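YcaO (Methanopyrus kandleri, PDB 6CI7) binds a nucleotide and magnesium and, as a member of the YcaO family, probably uses ATP to activate the backbone amide of a peptide substrate. Local coordinates at residues A[24-29]-A[342-347]; A[46-51]-A[69-74]; A[79-84]-A[146-151]. All blocks are in the same frame, centred on the assembly; numbering follows the deposited sequence.

Interaction 1: A[24-29]-A[342-347]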
loop_
_atom_site.group_PDB
_atom_site.type_symbol
_atom_site.label_atom_id
_atom_site.label_comp_id
_atom_site.label_asym_id
_atom_site.label_seq_id
_atom_site.Cartn_x
_atom_site.Cartn_y
_atom_site.Cartn_z
ATOM N N ARG A 24 3.725 -4.870 -22.245
ATOM C CA ARG A 24 4.655 -5.523 -23.160
ATOM C C ARG A 24 4.888 -4.709 -24.447
ATOM O O ARG A 24 6.043 -4.434 -24.810
ATOM C CB ARG A 24 4.210 -6.955 -23.440
ATOM C CG ARG A 24 4.524 -7.919 -22.298
ATOM C CD ARG A 24 3.744 -9.226 -22.408
ATOM N NE ARG A 24 4.123 -10.181 -21.365
ATOM C CZ ARG A 24 3.467 -11.301 -21.056
ATOM N NH1 ARG A 24 2.346 -11.658 -21.688
ATOM N NH2 ARG A 24 3.934 -12.076 -20.088
ATOM N N HIS A 25 3.807 -4.282 -25.095
ATOM C CA HIS A 25 3.905 -3.418 -26.279
ATOM C C HIS A 25 4.767 -2.160 -26.061
ATOM O O HIS A 25 5.585 -1.809 -26.917
ATOM C CB HIS A 25 2.520 -3.026 -26.798
ATOM C CG HIS A 25 2.567 -2.139 -28.002
ATOM N ND1 HIS A 25 2.498 -0.762 -27.916
ATOM C CD2 HIS A 25 2.706 -2.428 -29.317
ATOM C CE1 HIS A 25 2.577 -0.244 -29.128
ATOM N NE2 HIS A 25 2.705 -1.233 -29.995
ATOM N N ARG A 26 4.599 -1.514 -24.910
ATOM C CA ARG A 26 5.329 -0.292 -24.579
ATOM C C ARG A 26 6.728 -0.532 -24.010
ATOM O O ARG A 26 7.473 0.437 -23.776
ATOM C CB ARG A 26 4.510 0.555 -23.612
ATOM C CG ARG A 26 3.525 1.489 -24.293
ATOM C CD ARG A 26 2.536 2.012 -23.279
ATOM N NE ARG A 26 1.802 3.193 -23.728
ATOM C CZ ARG A 26 1.968 4.423 -23.241
ATOM N NH1 ARG A 26 2.857 4.666 -22.277
ATOM N NH2 ARG A 26 1.236 5.422 -23.722
ATOM N N GLU A 27 7.069 -1.806 -23.772
ATOM C CA GLU A 27 8.395 -2.237 -23.283
ATOM C C GLU A 27 8.786 -1.573 -21.953
ATOM O O GLU A 27 9.952 -1.204 -21.737
ATOM C CB GLU A 27 9.481 -2.015 -24.359
ATOM C CG GLU A 27 9.157 -2.648 -25.713
ATOM C CD GLU A 27 10.268 -2.517 -26.748
ATOM O OE1 GLU A 27 11.339 -1.924 -26.470
ATOM O OE2 GLU A 27 10.058 -3.030 -27.865
ATOM N N LEU A 28 7.802 -1.441 -21.065
ATOM C CA LEU A 28 7.949 -0.679 -19.810
ATOM C C LEU A 28 9.008 -1.225 -18.846
ATOM O O LEU A 28 9.782 -0.441 -18.266
ATOM C CB LEU A 28 6.593 -0.548 -19.093
ATOM C CG LEU A 28 5.431 0.180 -19.793
ATOM C CD1 LEU A 28 4.170 0.134 -18.933
ATOM C CD2 LEU A 28 5.782 1.623 -20.136
ATOM N N GLU A 29 9.036 -2.552 -18.693
ATOM C CA GLU A 29 9.974 -3.240 -17.806
ATOM C C GLU A 29 11.423 -3.013 -18.238
ATOM O O GLU A 29 12.268 -2.667 -17.405
ATOM C CB GLU A 29 9.651 -4.741 -17.708
ATOM C CG GLU A 29 8.255 -5.022 -17.170
ATOM C CD GLU A 29 8.109 -6.375 -16.483
ATOM O OE1 GLU A 29 7.431 -7.254 -17.051
ATOM O OE2 GLU A 29 8.633 -6.557 -15.362
ATOM N N LEU A 342 7.584 7.461 -20.724
ATOM C CA LEU A 342 6.518 6.462 -20.535
ATOM C C LEU A 342 5.278 7.213 -20.122
ATOM O O LEU A 342 5.292 7.942 -19.127
ATOM C CB LEU A 342 6.834 5.428 -19.445
ATOM C CG LEU A 342 8.164 5.300 -18.703
ATOM C CD1 LEU A 342 7.906 4.564 -17.406
ATOM C CD2 LEU A 342 9.211 4.571 -19.523
ATOM N N ASP A 343 4.200 7.044 -20.874
ATOM C CA ASP A 343 2.951 7.721 -20.532
ATOM C C ASP A 343 2.155 6.835 -19.555
ATOM O O ASP A 343 1.132 6.243 -19.911
ATOM C CB ASP A 343 2.164 8.093 -21.803
ATOM C CG ASP A 343 1.335 9.362 -21.639
ATOM O OD1 ASP A 343 1.803 10.324 -20.987
ATOM O OD2 ASP A 343 0.209 9.400 -22.181
ATOM N N VAL A 344 2.674 6.725 -18.329
ATOM C CA VAL A 344 2.068 5.900 -17.277
ATOM C C VAL A 344 1.729 6.809 -16.108
ATOM O O VAL A 344 2.644 7.393 -15.511
ATOM C CB VAL A 344 2.986 4.745 -16.798
ATOM C CG1 VAL A 344 2.298 3.933 -15.704
ATOM C CG2 VAL A 344 3.377 3.839 -17.956
ATOM N N PRO A 345 0.418 6.964 -15.802
ATOM C CA PRO A 345 0.020 7.748 -14.623
ATOM C C PRO A 345 0.605 7.175 -13.321
ATOM O O PRO A 345 0.419 5.995 -13.019
ATOM C CB PRO A 345 -1.509 7.643 -14.634
ATOM C CG PRO A 345 -1.848 7.484 -16.082
ATOM C CD PRO A 345 -0.747 6.631 -16.649
ATOM N N VAL A 346 1.366 7.999 -12.611
ATOM C CA VAL A 346 1.895 7.653 -11.287
ATOM C C VAL A 346 1.614 8.856 -10.408
ATOM O O VAL A 346 1.793 10.007 -10.845
ATOM C CB VAL A 346 3.429 7.336 -11.288
ATOM C CG1 VAL A 346 3.951 7.034 -9.878
ATOM C CG2 VAL A 346 3.751 6.161 -12.214
ATOM N N VAL A 347 1.151 8.586 -9.187
ATOM C CA VAL A 347 0.945 9.637 -8.184
ATOM C C VAL A 347 1.624 9.287 -6.864
ATOM O O VAL A 347 1.964 8.118 -6.612
ATOM C CB VAL A 347 -0.559 9.992 -7.950
ATOM C CG1 VAL A 347 -1.307 10.206 -9.268
ATOM C CG2 VAL A 347 -1.263 8.933 -7.108
#

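Interaction 2: A[46-51]-A[69-74]. With ACP (phosphomethylphosphonic acid adenylate ester), chain G.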
loop_
_atom_site.group_PDB
_atom_site.type_symbol
_atom_site.label_atom_id
_atom_site.label_comp_id
_atom_site.label_asym_id
_atom_site.label_seq_id
_atom_site.Cartn_x
_atom_site.Cartn_y
_atom_site.Cartn_z
ATOM N N PRO A 46 0.194 -16.984 -7.496
ATOM C CA PRO A 46 1.341 -16.572 -8.299
ATOM C C PRO A 46 1.998 -15.354 -7.681
ATOM O O PRO A 46 1.315 -14.362 -7.363
ATOM C CB PRO A 46 0.736 -16.184 -9.654
ATOM C CG PRO A 46 -0.713 -16.494 -9.591
ATOM C CD PRO A 46 -1.095 -16.762 -8.181
ATOM N N VAL A 47 3.306 -15.442 -7.495
ATOM C CA VAL A 47 4.091 -14.300 -7.065
ATOM C C VAL A 47 5.148 -14.087 -8.147
ATOM O O VAL A 47 5.689 -15.048 -8.698
ATOM C CB VAL A 47 4.730 -14.515 -5.661
ATOM C CG1 VAL A 47 5.626 -13.342 -5.262
ATOM C CG2 VAL A 47 3.653 -14.712 -4.597
ATOM N N GLU A 48 5.410 -12.822 -8.459
ATOM C CA GLU A 48 6.393 -12.429 -9.459
ATOM C C GLU A 48 7.457 -11.550 -8.820
ATOM O O GLU A 48 7.134 -10.651 -8.049
ATOM C CB GLU A 48 5.693 -11.701 -10.614
ATOM C CG GLU A 48 4.839 -12.622 -11.473
ATOM C CD GLU A 48 5.654 -13.534 -12.381
ATOM O OE1 GLU A 48 6.636 -13.061 -12.983
ATOM O OE2 GLU A 48 5.312 -14.730 -12.499
ATOM N N ILE A 49 8.722 -11.830 -9.116
ATOM C CA ILE A 49 9.838 -11.074 -8.533
ATOM C C ILE A 49 10.650 -10.451 -9.656
ATOM O O ILE A 49 10.914 -11.093 -10.676
ATOM C CB ILE A 49 10.728 -11.942 -7.595
ATOM C CG1 ILE A 49 9.950 -12.408 -6.360
ATOM C CG2 ILE A 49 11.964 -11.191 -7.104
ATOM C CD1 ILE A 49 9.553 -13.860 -6.437
ATOM N N ARG A 50 11.013 -9.186 -9.453
ATOM C CA ARG A 50 11.800 -8.407 -10.399
ATOM C C ARG A 50 13.070 -7.874 -9.757
ATOM O O ARG A 50 13.045 -7.387 -8.623
ATOM C CB ARG A 50 10.982 -7.248 -10.983
ATOM C CG ARG A 50 9.687 -7.655 -11.700
ATOM C CD ARG A 50 9.944 -8.381 -13.016
ATOM N NE ARG A 50 8.712 -8.887 -13.634
ATOM C CZ ARG A 50 8.148 -10.072 -13.366
ATOM N NH1 ARG A 50 8.692 -10.886 -12.459
ATOM N NH2 ARG A 50 7.020 -10.432 -13.989
ATOM N N ARG A 51 14.177 -7.994 -10.489
ATOM C CA ARG A 51 15.430 -7.343 -10.146
ATOM C C ARG A 51 15.586 -6.139 -11.071
ATOM O O ARG A 51 15.550 -6.274 -12.290
ATOM C CB ARG A 51 16.607 -8.321 -10.270
ATOM C CG ARG A 51 17.959 -7.721 -9.900
ATOM C CD ARG A 51 19.009 -8.784 -9.583
ATOM N NE ARG A 51 19.399 -9.588 -10.743
ATOM C CZ ARG A 51 20.309 -9.236 -11.655
ATOM N NH1 ARG A 51 20.956 -8.076 -11.582
ATOM N NH2 ARG A 51 20.573 -10.058 -12.660
ATOM N N ILE A 69 -1.395 -13.570 -14.909
ATOM C CA ILE A 69 -1.439 -12.289 -15.636
ATOM C C ILE A 69 -1.387 -11.126 -14.633
ATOM O O ILE A 69 -0.487 -10.298 -14.716
ATOM C CB ILE A 69 -2.655 -12.168 -16.592
ATOM C CG1 ILE A 69 -2.503 -13.145 -17.771
ATOM C CG2 ILE A 69 -2.787 -10.731 -17.105
ATOM C CD1 ILE A 69 -3.711 -13.261 -18.687
ATOM N N GLN A 70 -2.313 -11.109 -13.669
ATOM C CA GLN A 70 -2.340 -10.062 -12.651
ATOM C C GLN A 70 -1.033 -9.932 -11.849
ATOM O O GLN A 70 -0.561 -8.816 -11.648
ATOM C CB GLN A 70 -3.574 -10.191 -11.731
ATOM C CG GLN A 70 -3.666 -9.154 -10.597
ATOM C CD GLN A 70 -3.572 -7.700 -11.052
ATOM O OE1 GLN A 70 -3.949 -7.352 -12.171
ATOM N NE2 GLN A 70 -3.065 -6.839 -10.172
ATOM N N ALA A 71 -0.442 -11.056 -11.424
ATOM C CA ALA A 71 0.884 -11.031 -10.790
ATOM C C ALA A 71 1.947 -10.319 -11.649
ATOM O O ALA A 71 2.767 -9.571 -11.124
ATOM C CB ALA A 71 1.337 -12.438 -10.430
ATOM N N ARG A 72 1.902 -10.552 -12.961
ATOM C CA ARG A 72 2.888 -10.028 -13.905
ATOM C C ARG A 72 2.666 -8.554 -14.166
ATOM O O ARG A 72 3.651 -7.809 -14.288
ATOM C CB ARG A 72 2.937 -10.853 -15.208
ATOM C CG ARG A 72 3.612 -12.199 -15.003
ATOM C CD ARG A 72 3.861 -13.038 -16.250
ATOM N NE ARG A 72 4.702 -14.183 -15.875
ATOM C CZ ARG A 72 4.681 -15.406 -16.413
ATOM N NH1 ARG A 72 3.877 -15.713 -17.422
ATOM N NH2 ARG A 72 5.491 -16.336 -15.931
ATOM N N VAL A 73 1.396 -8.120 -14.213
ATOM C CA VAL A 73 1.104 -6.676 -14.291
ATOM C C VAL A 73 1.463 -5.956 -12.994
ATOM O O VAL A 73 2.162 -4.936 -13.028
ATOM C CB VAL A 73 -0.286 -6.266 -14.882
ATOM C CG1 VAL A 73 -1.143 -7.435 -15.354
ATOM C CG2 VAL A 73 -1.015 -5.220 -14.031
ATOM N N SER A 74 1.012 -6.503 -11.871
ATOM C CA SER A 74 1.382 -6.010 -10.541
ATOM C C SER A 74 2.923 -5.799 -10.381
ATOM O O SER A 74 3.354 -4.708 -9.970
ATOM C CB SER A 74 0.770 -6.930 -9.482
ATOM O OG SER A 74 1.559 -7.035 -8.332
HETATM P PG ACP G . 2.910 -2.434 -1.400
HETATM O O1G ACP G . 2.800 -0.847 -1.670
HETATM O O2G ACP G . 4.115 -3.028 -2.286
HETATM O O3G ACP G . 3.205 -2.628 0.032
HETATM P PB ACP G . 0.884 -2.939 -3.472
HETATM O O1B ACP G . 0.544 -1.358 -3.449
HETATM O O2B ACP G . 2.154 -3.205 -4.185
HETATM C C3B ACP G . 1.343 -3.327 -1.771
HETATM P PA ACP G . -0.238 -4.311 -5.786
HETATM O O1A ACP G . -1.645 -4.582 -6.260
HETATM O O2A ACP G . 0.697 -5.495 -5.861
HETATM O O3A ACP G . -0.294 -3.774 -4.239
HETATM O "O5'" ACP G . 0.286 -3.128 -6.728
HETATM C "C5'" ACP G . 1.584 -2.977 -7.329
HETATM C "C4'" ACP G . 1.591 -1.710 -8.205
HETATM O "O4'" ACP G . 1.042 -2.042 -9.489
HETATM C "C3'" ACP G . 0.700 -0.580 -7.682
HETATM O "O3'" ACP G . 1.214 0.698 -8.104
HETATM C "C2'" ACP G . -0.624 -0.876 -8.353
HETATM O "O2'" ACP G . -1.485 0.230 -8.441
HETATM C "C1'" ACP G . -0.179 -1.333 -9.725
HETATM N N9 ACP G . -1.178 -2.223 -10.337
HETATM C C8 ACP G . -1.611 -3.377 -9.809
HETATM N N7 ACP G . -2.549 -3.953 -10.594
HETATM C C5 ACP G . -2.726 -3.143 -11.656
HETATM C C6 ACP G . -3.574 -3.166 -12.875
HETATM N N6 ACP G . -4.418 -4.203 -13.100
HETATM N N1 ACP G . -3.465 -2.135 -13.743
HETATM C C2 ACP G . -2.611 -1.104 -13.519
HETATM N N3 ACP G . -1.815 -1.009 -12.428
HETATM C C4 ACP G . -1.822 -1.995 -11.481
HETATM O O HOH W 1 7.939 -13.969 -14.961
HETATM O O HOH W 2 5.789 -8.692 -15.793
#

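Interaction 3: A[79-84]-A[146-151]. With ACP (phosphomethylphosphonic acid adenylate ester), chain G.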
loop_
_atom_site.group_PDB
_atom_site.type_symbol
_atom_site.label_atom_id
_atom_site.label_comp_id
_atom_site.label_asym_id
_atom_site.label_seq_id
_atom_site.Cartn_x
_atom_site.Cartn_y
_atom_site.Cartn_z
ATOM N N CYS A 79 7.482 -1.786 -10.563
ATOM C CA CYS A 79 8.770 -1.298 -11.076
ATOM C C CYS A 79 8.649 0.094 -11.675
ATOM O O CYS A 79 9.538 0.918 -11.498
ATOM C CB CYS A 79 9.362 -2.259 -12.111
ATOM S SG CYS A 79 9.872 -3.833 -11.398
ATOM N N VAL A 80 7.548 0.334 -12.380
ATOM C CA VAL A 80 7.243 1.626 -12.977
ATOM C C VAL A 80 7.069 2.713 -11.909
ATOM O O VAL A 80 7.687 3.772 -12.019
ATOM C CB VAL A 80 6.003 1.536 -13.888
ATOM C CG1 VAL A 80 5.557 2.921 -14.346
ATOM C CG2 VAL A 80 6.304 0.648 -15.086
ATOM N N GLU A 81 6.271 2.438 -10.871
ATOM C CA GLU A 81 6.044 3.422 -9.805
ATOM C C GLU A 81 7.348 3.823 -9.133
ATOM O O GLU A 81 7.553 5.004 -8.871
ATOM C CB GLU A 81 4.967 2.990 -8.784
ATOM C CG GLU A 81 5.434 2.118 -7.635
ATOM C CD GLU A 81 4.375 1.874 -6.571
ATOM O OE1 GLU A 81 3.271 1.416 -6.920
ATOM O OE2 GLU A 81 4.660 2.099 -5.368
ATOM N N ARG A 82 8.235 2.851 -8.906
ATOM C CA ARG A 82 9.517 3.122 -8.242
ATOM C C ARG A 82 10.437 3.985 -9.093
ATOM O O ARG A 82 11.084 4.894 -8.573
ATOM C CB ARG A 82 10.228 1.828 -7.838
ATOM C CG ARG A 82 9.582 1.064 -6.699
ATOM C CD ARG A 82 9.673 1.814 -5.376
ATOM N NE ARG A 82 9.413 0.940 -4.225
ATOM C CZ ARG A 82 8.203 0.596 -3.776
ATOM N NH1 ARG A 82 7.085 1.028 -4.363
ATOM N NH2 ARG A 82 8.117 -0.197 -2.723
ATOM N N ALA A 83 10.483 3.691 -10.395
ATOM C CA ALA A 83 11.241 4.479 -11.369
ATOM C C ALA A 83 10.730 5.924 -11.443
ATOM O O ALA A 83 11.520 6.871 -11.403
ATOM C CB ALA A 83 11.195 3.816 -12.736
ATOM N N ALA A 84 9.408 6.073 -11.510
ATOM C CA ALA A 84 8.741 7.377 -11.489
ATOM C C ALA A 84 8.987 8.209 -10.217
ATOM O O ALA A 84 8.957 9.450 -10.259
ATOM C CB ALA A 84 7.258 7.180 -11.698
ATOM N N ASN A 146 5.135 4.917 0.862
ATOM C CA ASN A 146 3.727 4.930 1.245
ATOM C C ASN A 146 2.947 6.045 0.526
ATOM O O ASN A 146 3.335 7.215 0.564
ATOM C CB ASN A 146 3.604 5.069 2.762
ATOM C CG ASN A 146 2.172 4.935 3.247
ATOM O OD1 ASN A 146 1.485 3.968 2.920
ATOM N ND2 ASN A 146 1.710 5.921 4.024
ATOM N N GLY A 147 1.856 5.663 -0.133
ATOM C CA GLY A 147 1.028 6.591 -0.912
ATOM C C GLY A 147 1.323 6.610 -2.399
ATOM O O GLY A 147 0.599 7.225 -3.189
ATOM N N LEU A 148 2.397 5.928 -2.772
ATOM C CA LEU A 148 2.884 5.898 -4.129
ATOM C C LEU A 148 2.135 4.855 -4.942
ATOM O O LEU A 148 1.940 3.735 -4.489
ATOM C CB LEU A 148 4.356 5.551 -4.056
ATOM C CG LEU A 148 5.302 5.640 -5.226
ATOM C CD1 LEU A 148 5.405 7.085 -5.678
ATOM C CD2 LEU A 148 6.630 5.117 -4.720
ATOM N N SER A 149 1.706 5.215 -6.147
ATOM C CA SER A 149 0.914 4.287 -6.948
ATOM C C SER A 149 0.915 4.603 -8.424
ATOM O O SER A 149 0.842 5.754 -8.821
ATOM C CB SER A 149 -0.528 4.235 -6.428
ATOM O OG SER A 149 -1.304 3.347 -7.203
ATOM N N ALA A 150 0.971 3.550 -9.231
ATOM C CA ALA A 150 0.849 3.629 -10.692
ATOM C C ALA A 150 -0.491 3.053 -11.115
ATOM O O ALA A 150 -1.046 2.208 -10.413
ATOM C CB ALA A 150 1.997 2.871 -11.360
ATOM N N GLY A 151 -1.010 3.506 -12.256
ATOM C CA GLY A 151 -2.202 2.901 -12.871
ATOM C C GLY A 151 -2.314 3.223 -14.354
ATOM O O GLY A 151 -1.466 3.935 -14.909
HETATM P PG ACP G . 2.910 -2.434 -1.400
HETATM O O1G ACP G . 2.800 -0.847 -1.670
HETATM O O2G ACP G . 4.115 -3.028 -2.286
HETATM O O3G ACP G . 3.205 -2.628 0.032
HETATM P PB ACP G . 0.884 -2.939 -3.472
HETATM O O1B ACP G . 0.544 -1.358 -3.449
HETATM O O2B ACP G . 2.154 -3.205 -4.185
HETATM C C3B ACP G . 1.343 -3.327 -1.771
HETATM P PA ACP G . -0.238 -4.311 -5.786
HETATM O O1A ACP G . -1.645 -4.582 -6.260
HETATM O O2A ACP G . 0.697 -5.495 -5.861
HETATM O O3A ACP G . -0.294 -3.774 -4.239
HETATM O "O5'" ACP G . 0.286 -3.128 -6.728
HETATM C "C5'" ACP G . 1.584 -2.977 -7.329
HETATM C "C4'" ACP G . 1.591 -1.710 -8.205
HETATM O "O4'" ACP G . 1.042 -2.042 -9.489
HETATM C "C3'" ACP G . 0.700 -0.580 -7.682
HETATM O "O3'" ACP G . 1.214 0.698 -8.104
HETATM C "C2'" ACP G . -0.624 -0.876 -8.353
HETATM O "O2'" ACP G . -1.485 0.230 -8.441
HETATM C "C1'" ACP G . -0.179 -1.333 -9.725
HETATM N N9 ACP G . -1.178 -2.223 -10.337
HETATM C C8 ACP G . -1.611 -3.377 -9.809
HETATM N N7 ACP G . -2.549 -3.953 -10.594
HETATM C C5 ACP G . -2.726 -3.143 -11.656
HETATM C C6 ACP G . -3.574 -3.166 -12.875
HETATM N N6 ACP G . -4.418 -4.203 -13.100
HETATM N N1 ACP G . -3.465 -2.135 -13.743
HETATM C C2 ACP G . -2.611 -1.104 -13.519
HETATM N N3 ACP G . -1.815 -1.009 -12.428
HETATM C C4 ACP G . -1.822 -1.995 -11.481
HETATM O O HOH W 3 3.393 2.053 -3.067
#

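Interaction 1: A[24-29]-A[342-347]
Leu28 and Val344 meet tip to tip. CD1 and CD2 of Leu28 straddle CG2 of Val344, with CD1 3.9 Å from that methyl. CG2 lies anti to the carbonyl carbon, which turns it to Leu28 (CG1 is anti to N, chi1 180°). CD2 of Leu28 also touches CB of Leu342 at 4.0 Å.

Arg26 forms the outer part of the contact. Its chain runs extended from CG to NE and brings the edge of the guanidinium, in its plane, up to N of Asp343. NH2 packs against CB of Asp343 at 3.4 Å. NH1 is 3.1 Å from N of Asp343, but both are donors and do not bond. The guanidinium and carboxylate planes are only 22° apart. Even so, NH2 of Arg26 and OD2 of Asp343 stay 4.4 Å apart, too far for a salt bridge.

Both backbones turn here. Glu27, with positive phi, forms a Schellman motif after helix 16-25 and is the N-cap of helix 28-31. Asp343 centres an inverse gamma turn ahead of strand 346-351. Trp22 of helix 16-25 packs on both Leu28 and Val344. Met77 and Val80 of helix 68-84 also touch Val344, so the contact joins the N-terminal helices to the approach to that strand.

Interaction 2: A[46-51]-A[69-74]
Glu48 folds back at chi2 (-74°), whereas Arg72 runs extended from CG to NE, and this brings the carboxylate over the start of the arginine chain. CG of Glu48 rests on CB of Ala71 at 3.7 Å. OE2 of Glu48 then makes a long salt bridge to NE of Arg72, 3.5 Å away. The two flat groups are steeply turned, with planes 81° apart.

The other oxygen is gripped by Arg50. Its NH2 donates to OE1 of Glu48 at 2.8 Å, and its NH1 donates to the same OE1 at 3.0 Å. The two nitrogens grip that one atom end-on. They come in on its anti side, from opposite faces of the carboxylate plane. NH1 of Arg50 has a second acceptor, O of Ile49 at 2.9 Å, approached from above the carbonyl plane. One water donates to OE1 and weakly accepts from NE of Arg72; another joins NH2 of Arg50 to O of Arg72.

The motif is a helix laid on a sheet. Helix 68-84 packs on the middle strand, 45-54, of a three-stranded antiparallel sheet, and the two short segments cross at only -27°. Ala71 allows a close approach, its CB also lying 3.9 Å from CB of Pro46. Glu48 is buried, and OE2 is further held by a salt bridge from Arg68 and a hydrogen bond with Ser39. NE of Arg50 pairs with Glu29.

Other side chains of segment 69-74 serve the nucleotide analogue. NE2 of Gln70 donates to the adenine N7 at 3.0 Å, and the adenine N6 gives a weak bond back to OE1. CG2 of Val73 packs on the adenine ring. OG of Ser74 donates to the alpha-phosphate oxygen O2A at 3.0 Å.

Interaction 3: A[79-84]-A[146-151]
Glu81 and Ala150 hold the ribose of the ATP analogue between them. The 3'-hydroxyl O3' gives a very short bond to OE1 of Glu81 at 2.5 Å. N of Ala150 donates to the same O3' at 3.1 Å, almost straight at 174°. O of Ala150 accepts from O2' at 2.8 Å. Both ribose hydroxyls are thus read by this contact.

The second carboxylate oxygen turns to Leu148. OE2 of Glu81 lies 3.3 Å from O of Leu148; both are acceptors and do not bond each other. A water 2.6 Å from OE2 of Glu81 joins it to O of Leu148. Both residues are magnesium-binding positions. Here a magnesium ion lies about 4 Å from the Glu81 side chain (nearest atoms), so any link to it is probably indirect.

Further out, NH1 of Arg82 makes a salt bridge to OE2 of Glu81 at 2.8 Å, and it also pairs with Glu78. The Glu81 CG sits between the backbone N and the carbonyl carbon (chi1 86°), and the chain extends beyond it toward the sugar. CB of Glu81 rests on CB of Ala150 at 3.9 Å, while CG and CD2 of Leu148 pack along OE2. With an alanine at Glu81, O3' is likely to lose its acceptor and Arg82 one of its two carboxylate partners, Glu78 remaining. OG of Ser149 is held by Gln160.

Segment 79-84 of helix 68-84 runs at 123° to strand 148-150. That strand is the edge of a five-stranded antiparallel sheet, next to strand 346-351, whose Val346 touches both Ala84 and Ala150.

In the fold
Interactions 2 and 3 share helix 68-84 and the nucleotide. One helix thus meets the nucleotide twice, first at its base and alpha-phosphate and later at its ribose. Their centres are 15 Å apart. Interaction 1 lies on the flank of this site, with its centre 11 Å from interaction 3. There, N of Val347 probably bonds to O of Ser149 (2.9 Å), and CG1 of Val344 packs on CG1 of Val80 (3.7 Å). The Val344 side chain stays about 7 Å from the nucleotide, between nearest atoms, and does not touch it. Interactions 1 and 2 are tied by the salt bridge from NE of Arg50 to OE2 of Glu29 (2.9 Å).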